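Local coordinates for periplasmic cell division protein (SufI) (Aquifex aeolicus, PDB 6SYY), which probably oxidises substrates as a laccase-like multicopper oxidase, using a mononuclear copper site and a trinuclear copper cluster, at residues L294-E299 with G448-M453; I441-N446 with V481-M486; A258-L263 with F321-I326; G164-Q169 with H510-H515. All coordinates share one frame; numbering follows the deposited sequence.

Contact 1 lies centrally: its centre is about 9 Å from that of contact 3, 10 Å from that of contact 2 and 13 Å from that of contact 4. Along the chain, 164-169 comes first and pairs with 510-515 near the end, so contact 4 encloses the other three; contact 3 closes before contact 2 opens, and contact 1 crosses both. Contacts 1 and 3 share neighbouring strands 293-295 and 261-267, and contacts 1 and 2 share neighbouring strands 451-455 and 480-483. Contacts 1 and 4 each supply a histidine to the same copper ion. These two join different cupredoxin domains near the copper sites, whereas contacts 2 and 3 each pack within or beside a single domain.

Contact 1. Residues L294-E299 with G448-M453; sequences LVAPGE and GMYHPM. With CU (copper (II) ion), chain B.
A296 and P297 pack against Y450 and P452, joining a turn of the middle cupredoxin domain to the start of strand 451-455 in the copper-bearing C-terminal domain. The tight part lies around A296, whose methyl CB is 3.7 Å from P452 CB and lies 4.1 Å from Y450 CE1, oblique to the ring. Beside it, P297 CD comes to 3.2 Å from Y450 OH, near the plane of the phenol ring and at its edge. That hydroxyl is hydrogen-bonded to A258 O, which fixes the far end of the tyrosine. The two proline rings meet more loosely, P297 CD standing 4.5 Å from P452 CG, and the residues before Y450 lead away from the interface, M449 being partly exposed and G448 exposed.

The turn is braced from within. A296 to E299 form a type II beta turn, closed by E299 N to A296 O at 3.0 Å, and the positive phi of G298 suits its place in it. E299 then folds back, OE1 accepting the A296 N-H at 2.7 Å through its anti lone pair, while OE2 forms a salt bridge with K478; this buried carboxylate is therefore engaged through both oxygens.

H451 turns away from the turn. With CG beside the backbone N (chi1 -54°), it carries ND1 to the copper ion at 2.2 Å; C509 and H514 complete this mononuclear site. P452 also touches C509 and I511. Strand 451-455 runs between strands 480-483 and 503-509 of its sheet, while on the other side of the contact strand 293-295 pairs with strand 261-267.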
# COMPACT_ATOMS: atom_id res chain seq x y z
N LEU A 294 11.04 6.75 -3.83
CA LEU A 294 10.88 6.56 -2.39
C LEU A 294 9.48 6.03 -2.15
O LEU A 294 8.50 6.65 -2.59
CB LEU A 294 11.11 7.87 -1.65
CG LEU A 294 11.21 7.89 -0.13
CD1 LEU A 294 12.42 7.09 0.32
CD2 LEU A 294 11.31 9.32 0.36
N VAL A 295 9.38 4.89 -1.48
CA VAL A 295 8.09 4.24 -1.25
C VAL A 295 7.99 3.83 0.21
O VAL A 295 8.81 3.05 0.71
CB VAL A 295 7.88 3.04 -2.19
CG1 VAL A 295 9.15 2.21 -2.30
CG2 VAL A 295 6.69 2.20 -1.73
N ALA A 296 7.02 4.37 0.90
CA ALA A 296 6.77 4.11 2.30
C ALA A 296 5.73 3.01 2.46
O ALA A 296 5.03 2.66 1.50
CB ALA A 296 6.29 5.38 3.00
N PRO A 297 5.61 2.42 3.65
CA PRO A 297 4.52 1.47 3.90
C PRO A 297 3.17 2.07 3.56
O PRO A 297 2.85 3.20 3.95
CB PRO A 297 4.65 1.18 5.39
CG PRO A 297 6.09 1.39 5.69
CD PRO A 297 6.57 2.47 4.76
N GLY A 298 2.36 1.31 2.82
CA GLY A 298 1.07 1.78 2.36
C GLY A 298 1.09 2.45 1.00
O GLY A 298 0.04 2.55 0.36
N GLU A 299 2.25 2.91 0.54
CA GLU A 299 2.36 3.44 -0.81
C GLU A 299 2.43 2.31 -1.83
O GLU A 299 2.88 1.20 -1.53
CB GLU A 299 3.58 4.34 -0.94
CG GLU A 299 3.44 5.71 -0.27
CD GLU A 299 4.57 6.65 -0.65
OE1 GLU A 299 5.75 6.27 -0.50
OE2 GLU A 299 4.28 7.78 -1.10
N GLY A 448 10.53 13.45 15.70
CA GLY A 448 11.80 13.08 15.13
C GLY A 448 11.75 11.97 14.11
O GLY A 448 12.79 11.58 13.57
N MET A 449 10.57 11.44 13.82
CA MET A 449 10.42 10.31 12.92
C MET A 449 9.48 10.67 11.78
O MET A 449 8.59 11.51 11.92
CB MET A 449 9.88 9.08 13.67
CG MET A 449 9.86 7.82 12.83
SD MET A 449 10.03 6.33 13.82
CE MET A 449 10.22 5.12 12.52
N TYR A 450 9.71 10.05 10.62
CA TYR A 450 8.79 10.23 9.52
C TYR A 450 7.50 9.46 9.77
O TYR A 450 7.46 8.49 10.54
CB TYR A 450 9.44 9.78 8.20
CG TYR A 450 9.11 8.36 7.80
CD1 TYR A 450 8.13 8.10 6.86
CD2 TYR A 450 9.79 7.29 8.36
CE1 TYR A 450 7.82 6.81 6.48
CE2 TYR A 450 9.49 5.98 8.00
CZ TYR A 450 8.50 5.75 7.06
OH TYR A 450 8.19 4.46 6.68
N HIS A 451 6.43 9.89 9.11
CA HIS A 451 5.15 9.21 9.21
C HIS A 451 4.48 9.17 7.84
O HIS A 451 4.20 10.22 7.26
CB HIS A 451 4.23 9.90 10.21
CG HIS A 451 4.84 10.07 11.57
ND1 HIS A 451 4.97 9.04 12.46
CD2 HIS A 451 5.36 11.17 12.17
CE1 HIS A 451 5.54 9.48 13.57
NE2 HIS A 451 5.79 10.77 13.42
N PRO A 452 4.21 7.99 7.30
CA PRO A 452 3.39 7.91 6.09
C PRO A 452 1.92 7.98 6.45
O PRO A 452 1.33 7.00 6.92
CB PRO A 452 3.78 6.56 5.49
CG PRO A 452 4.14 5.72 6.68
CD PRO A 452 4.66 6.66 7.76
N MET A 453 1.31 9.15 6.26
CA MET A 453 -0.04 9.41 6.73
C MET A 453 -1.07 8.98 5.69
O MET A 453 -0.97 9.36 4.52
CB MET A 453 -0.22 10.89 7.08
CG MET A 453 0.65 11.35 8.24
SD MET A 453 0.34 10.43 9.75
CE MET A 453 -1.41 10.73 9.99
CU CU B . 3.81 7.19 12.33

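Contact 2. Residues I441-N446 with V481-M486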
# COMPACT_ATOMS: atom_id res chain seq x y z
N ILE A 441 -5.73 19.46 3.83
CA ILE A 441 -5.18 18.91 5.06
C ILE A 441 -3.71 19.28 5.12
O ILE A 441 -2.98 19.15 4.13
CB ILE A 441 -5.39 17.39 5.14
CG1 ILE A 441 -6.87 17.07 5.27
CG2 ILE A 441 -4.62 16.81 6.31
CD1 ILE A 441 -7.16 15.61 5.52
N GLU A 442 -3.28 19.75 6.29
CA GLU A 442 -1.93 20.28 6.50
C GLU A 442 -1.28 19.45 7.60
O GLU A 442 -1.50 19.71 8.79
CB GLU A 442 -1.99 21.76 6.86
CG GLU A 442 -0.64 22.41 7.05
CD GLU A 442 -0.77 23.89 7.29
OE1 GLU A 442 -1.92 24.39 7.29
OE2 GLU A 442 0.27 24.55 7.49
N TYR A 443 -0.51 18.44 7.20
CA TYR A 443 0.24 17.65 8.16
C TYR A 443 1.46 18.44 8.62
O TYR A 443 2.23 18.94 7.79
CB TYR A 443 0.68 16.33 7.54
CG TYR A 443 -0.45 15.36 7.27
CD1 TYR A 443 -1.22 14.86 8.30
CD2 TYR A 443 -0.73 14.93 5.97
CE1 TYR A 443 -2.25 13.96 8.06
CE2 TYR A 443 -1.75 14.04 5.72
CZ TYR A 443 -2.51 13.56 6.77
OH TYR A 443 -3.53 12.67 6.53
N VAL A 444 1.62 18.57 9.93
CA VAL A 444 2.76 19.25 10.53
C VAL A 444 3.43 18.26 11.47
O VAL A 444 2.91 17.97 12.55
CB VAL A 444 2.35 20.52 11.28
CG1 VAL A 444 3.57 21.24 11.81
CG2 VAL A 444 1.54 21.44 10.38
N ASN A 445 4.59 17.74 11.06
CA ASN A 445 5.30 16.71 11.82
C ASN A 445 6.30 17.37 12.75
O ASN A 445 7.39 17.78 12.32
CB ASN A 445 5.98 15.73 10.87
CG ASN A 445 6.66 14.58 11.59
OD1 ASN A 445 6.57 14.46 12.82
ND2 ASN A 445 7.32 13.71 10.83
N ASN A 446 5.95 17.47 14.03
CA ASN A 446 6.85 18.00 15.05
C ASN A 446 7.59 16.90 15.80
O ASN A 446 8.05 17.12 16.92
CB ASN A 446 6.07 18.87 16.04
CG ASN A 446 5.55 20.15 15.41
OD1 ASN A 446 6.22 20.75 14.57
ND2 ASN A 446 4.36 20.56 15.82
N VAL A 481 0.85 9.70 2.11
CA VAL A 481 1.87 10.70 1.82
C VAL A 481 2.96 10.64 2.89
O VAL A 481 2.66 10.59 4.09
CB VAL A 481 1.28 12.12 1.71
CG1 VAL A 481 0.56 12.53 2.99
CG2 VAL A 481 2.38 13.13 1.36
N ILE A 482 4.21 10.62 2.44
CA ILE A 482 5.35 10.65 3.35
C ILE A 482 5.47 12.03 3.96
O ILE A 482 5.46 13.04 3.24
CB ILE A 482 6.64 10.27 2.62
CG1 ILE A 482 6.58 8.83 2.09
CG2 ILE A 482 7.85 10.46 3.52
CD1 ILE A 482 7.79 8.44 1.28
N VAL A 483 5.59 12.09 5.28
CA VAL A 483 5.80 13.35 6.00
C VAL A 483 7.08 13.19 6.80
O VAL A 483 7.09 12.53 7.84
CB VAL A 483 4.61 13.71 6.90
CG1 VAL A 483 4.84 15.07 7.55
CG2 VAL A 483 3.32 13.69 6.09
N ALA A 484 8.16 13.81 6.32
CA ALA A 484 9.48 13.65 6.92
C ALA A 484 9.56 14.39 8.25
O ALA A 484 8.73 15.25 8.54
CB ALA A 484 10.56 14.17 5.96
N PRO A 485 10.56 14.07 9.09
CA PRO A 485 10.72 14.80 10.35
C PRO A 485 10.81 16.29 10.12
O PRO A 485 11.51 16.76 9.22
CB PRO A 485 12.04 14.24 10.91
CG PRO A 485 12.12 12.88 10.35
CD PRO A 485 11.52 12.96 8.97
N MET A 486 10.07 17.05 10.93
CA MET A 486 10.05 18.51 10.90
C MET A 486 9.57 19.06 9.56
O MET A 486 9.87 20.20 9.20
CB MET A 486 11.44 19.09 11.24
CG MET A 486 12.00 18.58 12.57
SD MET A 486 10.85 18.77 13.95
CE MET A 486 11.79 18.07 15.31
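V481 and Y443 meet between the two sheets of the C-terminal cupredoxin beta-sandwich, where the short strand segments 441-445 and 481-483 approach to 8.8 Å with their directions 35° apart. At V481, CG1 lies between the backbone N and the carbonyl carbon (chi1 58°), the crowded position, and reaches Y443 CE2 at 3.9 Å. I482 turns to the other side of its strand. V483 splits its branches between two partners: CG2 packs on Y443 CB, and CG1 lies 3.6 Å from N445 CB.

The carbonyls come next. V483 O accepts N445 ND2 at 3.2 Å, with the donor well above the carbonyl plane, and A484 O takes a weak bond from the same nitrogen at 3.1 Å. M449 O is a further acceptor, so ND2 is shared among three carbonyls, while OD1 pairs with T447 OG1, itself hydrogen-bonded to NE2 of the copper ligand H451. Replacing this asparagine by an alanine would probably cost the three carbonyls their shared donor, though V483 O would keep the H451 N-H, and leave T447 freer to turn. At M486 the chain meets N445 again: CA makes a CH...O contact of 3.1 Å to N445 O, and the bent side chain lays SD 4.0 Å from that same oxygen.

Contact 3. Residues A258-L263 with F321-I326; sequences ARPYRL and FPHNLI
F321 N donates to R262 O at 2.8 Å, almost straight and in the carbonyl plane, where the start of strand 261-267 runs beside the end of strand 315-321. Beyond F321 the chain leaves the sheet, and the R262 side chain follows it. Extended at first and then bent at chi3, the arginine brings its guanidinium edge to two successive carbonyls: NH2 bonds to H323 O at 2.9 Å (173° at the hydrogen) and in the guanidinium plane, whereas NE to P322 O is weak at 3.3 Å. NH1 turns to a salt bridge with E292, which settles the rotation of the flat group. A leucine in its place would probably leave E292 without this charged partner and the 322-323 backbone with less to hold it.

P260 provides the apolar half. Its CG sits over one face of the H323 imidazole, a CH-pi contact 3.9 Å from the ring centroid, and also touches L325 CD1 at 4.0 Å. The ring is held by its edge, because ND1 accepts L325 N at 2.9 Å in the ring plane; L325 itself is the centre of an inverse gamma turn.

I326 is poorly ordered, and the methionine-rich chain after it is not modelled, so these bonds probably steady residues 321-325, just ahead of the disordered loop. P260 rests on W227 and Y450, and strand 261-267 is flanked by strands 315-321 and 293-295.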
# COMPACT_ATOMS: atom_id res chain seq x y z
N ALA A 258 7.13 -0.79 8.73
CA ALA A 258 7.63 0.53 9.06
C ALA A 258 8.72 1.01 8.11
O ALA A 258 8.93 2.22 7.96
CB ALA A 258 8.16 0.55 10.49
N ARG A 259 9.42 0.08 7.47
CA ARG A 259 10.61 0.43 6.70
C ARG A 259 10.23 1.07 5.38
O ARG A 259 9.52 0.45 4.58
CB ARG A 259 11.46 -0.81 6.44
CG ARG A 259 12.62 -0.54 5.52
CD ARG A 259 13.36 -1.81 5.16
NE ARG A 259 13.94 -2.47 6.32
CZ ARG A 259 15.13 -2.17 6.84
NH1 ARG A 259 15.85 -1.20 6.29
NH2 ARG A 259 15.59 -2.82 7.89
N PRO A 260 10.69 2.29 5.10
CA PRO A 260 10.57 2.84 3.75
C PRO A 260 11.77 2.44 2.90
O PRO A 260 12.85 2.12 3.40
CB PRO A 260 10.56 4.36 3.99
CG PRO A 260 11.46 4.52 5.18
CD PRO A 260 11.26 3.27 6.04
N TYR A 261 11.56 2.46 1.58
CA TYR A 261 12.59 2.10 0.63
C TYR A 261 12.88 3.25 -0.32
O TYR A 261 11.97 3.99 -0.71
CB TYR A 261 12.19 0.86 -0.18
CG TYR A 261 11.91 -0.34 0.68
CD1 TYR A 261 10.65 -0.54 1.22
CD2 TYR A 261 12.91 -1.26 0.95
CE1 TYR A 261 10.39 -1.63 2.02
CE2 TYR A 261 12.65 -2.35 1.74
CZ TYR A 261 11.39 -2.53 2.28
OH TYR A 261 11.13 -3.62 3.07
N ARG A 262 14.15 3.39 -0.68
CA ARG A 262 14.59 4.30 -1.74
C ARG A 262 15.19 3.40 -2.81
O ARG A 262 16.33 2.95 -2.68
CB ARG A 262 15.58 5.33 -1.21
CG ARG A 262 15.95 6.41 -2.22
CD ARG A 262 16.89 7.47 -1.63
NE ARG A 262 16.26 8.28 -0.59
CZ ARG A 262 15.53 9.38 -0.82
NH1 ARG A 262 15.33 9.79 -2.06
NH2 ARG A 262 15.00 10.05 0.20
N LEU A 263 14.42 3.12 -3.87
CA LEU A 263 14.74 2.07 -4.83
C LEU A 263 15.36 2.65 -6.09
O LEU A 263 14.83 3.61 -6.66
CB LEU A 263 13.49 1.28 -5.19
CG LEU A 263 12.74 0.68 -4.01
CD1 LEU A 263 11.48 0.02 -4.50
CD2 LEU A 263 13.61 -0.32 -3.26
N PHE A 321 18.81 2.34 -1.42
CA PHE A 321 19.76 3.31 -0.90
C PHE A 321 19.25 3.88 0.42
O PHE A 321 18.07 3.72 0.75
CB PHE A 321 19.98 4.44 -1.91
CG PHE A 321 20.81 4.03 -3.09
CD1 PHE A 321 22.19 3.94 -2.98
CD2 PHE A 321 20.23 3.73 -4.31
CE1 PHE A 321 22.97 3.57 -4.05
CE2 PHE A 321 21.00 3.35 -5.39
CZ PHE A 321 22.37 3.27 -5.26
N PRO A 322 20.11 4.51 1.22
CA PRO A 322 19.64 5.12 2.47
C PRO A 322 18.50 6.09 2.24
O PRO A 322 18.59 7.01 1.41
CB PRO A 322 20.90 5.83 3.00
CG PRO A 322 22.02 5.00 2.47
CD PRO A 322 21.58 4.52 1.11
N HIS A 323 17.40 5.89 2.97
CA HIS A 323 16.18 6.66 2.72
C HIS A 323 16.26 8.07 3.27
O HIS A 323 15.48 8.93 2.83
CB HIS A 323 14.97 5.93 3.30
CG HIS A 323 15.07 5.64 4.77
ND1 HIS A 323 15.08 6.62 5.73
CD2 HIS A 323 15.15 4.46 5.44
CE1 HIS A 323 15.17 6.07 6.92
NE2 HIS A 323 15.21 4.76 6.77
N ASN A 324 17.16 8.33 4.22
CA ASN A 324 17.43 9.67 4.75
C ASN A 324 16.18 10.35 5.32
O ASN A 324 16.12 11.58 5.40
CB ASN A 324 18.07 10.56 3.68
CG ASN A 324 19.43 10.05 3.24
OD1 ASN A 324 20.17 9.47 4.03
ND2 ASN A 324 19.76 10.26 1.97
N LEU A 325 15.18 9.56 5.72
CA LEU A 325 14.05 10.09 6.47
C LEU A 325 14.37 10.10 7.96
O LEU A 325 13.56 9.68 8.79
CB LEU A 325 12.80 9.27 6.17
CG LEU A 325 12.26 9.36 4.74
CD1 LEU A 325 11.09 8.41 4.52
CD2 LEU A 325 11.85 10.79 4.42
N ILE A 326 15.57 10.59 8.28
CA ILE A 326 16.13 10.59 9.63
C ILE A 326 16.01 9.21 10.27
O ILE A 326 16.68 8.27 9.85
CB ILE A 326 15.49 11.67 10.52
CG1 ILE A 326 16.11 13.05 10.25
CG2 ILE A 326 15.66 11.31 12.00
CD1 ILE A 326 15.66 13.70 8.95

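Contact 4. Residues G164-Q169 with H510-H515; sequences GRTGYQ and HILEHH. With CU (copper (II) ion), chain B; CU (copper (II) ion), chain E.
The imidazole of H515 meets T166, whose OG1 approaches obliquely, 3.2 Å from CE1, while L512 O lies in the ring plane at its edge. The neighbouring H514 ring has I511 CG2 centred over one face, 3.6 Å above its plane. In the other helix, R165 NH2 sits over the centre of the Y168 ring, on the side turned away from the contact.

At G167 the backbones come close, CA lying 3.6 Å from L512 CB; a side chain there would run into E513 OE2, an oxygen held by Y218 and N257. L512 also sends CD2 to T166 CG2 at 4.0 Å, the two side chains crossing at about a right angle. T166 OG1 is bonded to P162 O, which fixes how the threonine meets the histidine.

Residues 510-515 reach two copper sites. H514 ND1 binds the mononuclear copper at 2.0 Å, and H510 NE2 binds a copper of the trinuclear cluster at 2.3 Å, beside H120 and H159. D516, in helix 512-516, accepts T166 N and G167 N at the start of helix 166-172, so the first and last cupredoxin domains join here, with strands 154-160 and 451-455 packed against H510.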
# COMPACT_ATOMS: atom_id res chain seq x y z
N GLY A 164 -4.96 -2.44 17.42
CA GLY A 164 -3.76 -2.81 18.14
C GLY A 164 -3.02 -4.03 17.63
O GLY A 164 -1.90 -4.29 18.09
N ARG A 165 -3.58 -4.80 16.69
CA ARG A 165 -2.94 -6.02 16.23
C ARG A 165 -2.72 -6.03 14.72
O ARG A 165 -2.45 -7.09 14.14
CB ARG A 165 -3.76 -7.24 16.66
CG ARG A 165 -3.78 -7.45 18.16
CD ARG A 165 -2.43 -7.96 18.65
NE ARG A 165 -2.24 -9.37 18.31
CZ ARG A 165 -1.16 -10.08 18.62
NH1 ARG A 165 -0.15 -9.51 19.26
NH2 ARG A 165 -1.08 -11.36 18.28
N THR A 166 -2.81 -4.87 14.07
CA THR A 166 -2.61 -4.82 12.63
C THR A 166 -1.16 -5.11 12.26
O THR A 166 -0.90 -5.84 11.30
CB THR A 166 -3.05 -3.46 12.09
OG1 THR A 166 -4.47 -3.32 12.21
CG2 THR A 166 -2.66 -3.31 10.62
N GLY A 167 -0.21 -4.56 13.01
CA GLY A 167 1.18 -4.87 12.76
C GLY A 167 1.48 -6.35 12.88
O GLY A 167 2.22 -6.92 12.08
N TYR A 168 0.88 -7.01 13.88
CA TYR A 168 1.11 -8.43 14.06
C TYR A 168 0.58 -9.23 12.88
O TYR A 168 1.29 -10.08 12.31
CB TYR A 168 0.46 -8.91 15.36
CG TYR A 168 0.60 -10.40 15.59
CD1 TYR A 168 -0.32 -11.30 15.07
CD2 TYR A 168 1.66 -10.91 16.33
CE1 TYR A 168 -0.19 -12.66 15.26
CE2 TYR A 168 1.79 -12.27 16.54
CZ TYR A 168 0.87 -13.14 16.00
OH TYR A 168 1.00 -14.50 16.20
N GLN A 169 -0.67 -8.99 12.49
CA GLN A 169 -1.30 -9.86 11.50
C GLN A 169 -0.73 -9.62 10.10
O GLN A 169 -0.56 -10.57 9.33
CB GLN A 169 -2.82 -9.67 11.51
CG GLN A 169 -3.47 -10.14 12.80
CD GLN A 169 -4.95 -10.39 12.64
OE1 GLN A 169 -5.67 -9.56 12.09
NE2 GLN A 169 -5.40 -11.55 13.11
N HIS A 510 0.67 5.05 8.69
CA HIS A 510 0.72 3.71 8.13
C HIS A 510 1.97 2.95 8.52
O HIS A 510 2.25 1.88 7.96
CB HIS A 510 0.58 3.74 6.61
CG HIS A 510 -0.03 2.49 6.06
ND1 HIS A 510 0.68 1.32 5.91
CD2 HIS A 510 -1.29 2.22 5.65
CE1 HIS A 510 -0.12 0.38 5.42
NE2 HIS A 510 -1.32 0.91 5.26
N ILE A 511 2.76 3.48 9.46
CA ILE A 511 3.70 2.64 10.19
C ILE A 511 2.85 1.82 11.16
O ILE A 511 2.22 2.37 12.06
CB ILE A 511 4.76 3.47 10.92
CG1 ILE A 511 5.72 4.10 9.91
CG2 ILE A 511 5.52 2.61 11.92
CD1 ILE A 511 6.72 5.06 10.51
N LEU A 512 2.81 0.50 10.94
CA LEU A 512 1.77 -0.33 11.56
C LEU A 512 1.85 -0.28 13.08
O LEU A 512 0.81 -0.29 13.76
CB LEU A 512 1.89 -1.76 11.06
CG LEU A 512 1.64 -1.89 9.56
CD1 LEU A 512 1.56 -3.34 9.16
CD2 LEU A 512 0.36 -1.14 9.18
N GLU A 513 3.06 -0.22 13.64
CA GLU A 513 3.19 -0.11 15.08
C GLU A 513 2.62 1.21 15.58
O GLU A 513 1.88 1.23 16.57
CB GLU A 513 4.66 -0.26 15.49
CG GLU A 513 5.17 -1.69 15.42
CD GLU A 513 5.24 -2.22 14.00
OE1 GLU A 513 5.64 -1.45 13.10
OE2 GLU A 513 4.89 -3.40 13.78
N HIS A 514 2.95 2.32 14.91
CA HIS A 514 2.36 3.62 15.26
C HIS A 514 0.85 3.54 15.28
O HIS A 514 0.19 3.95 16.25
CB HIS A 514 2.80 4.70 14.27
CG HIS A 514 4.26 5.02 14.33
ND1 HIS A 514 4.84 5.93 13.47
CD2 HIS A 514 5.25 4.56 15.12
CE1 HIS A 514 6.14 6.01 13.74
NE2 HIS A 514 6.41 5.19 14.74
N HIS A 515 0.27 3.03 14.20
CA HIS A 515 -1.17 2.81 14.14
C HIS A 515 -1.64 1.94 15.31
O HIS A 515 -2.64 2.25 15.96
CB HIS A 515 -1.53 2.19 12.79
CG HIS A 515 -2.83 1.46 12.78
ND1 HIS A 515 -2.95 0.15 13.18
CD2 HIS A 515 -4.08 1.86 12.42
CE1 HIS A 515 -4.21 -0.23 13.07
NE2 HIS A 515 -4.91 0.78 12.61
CU CU B . 3.81 7.19 12.33
CU CU E . -3.31 -0.09 4.64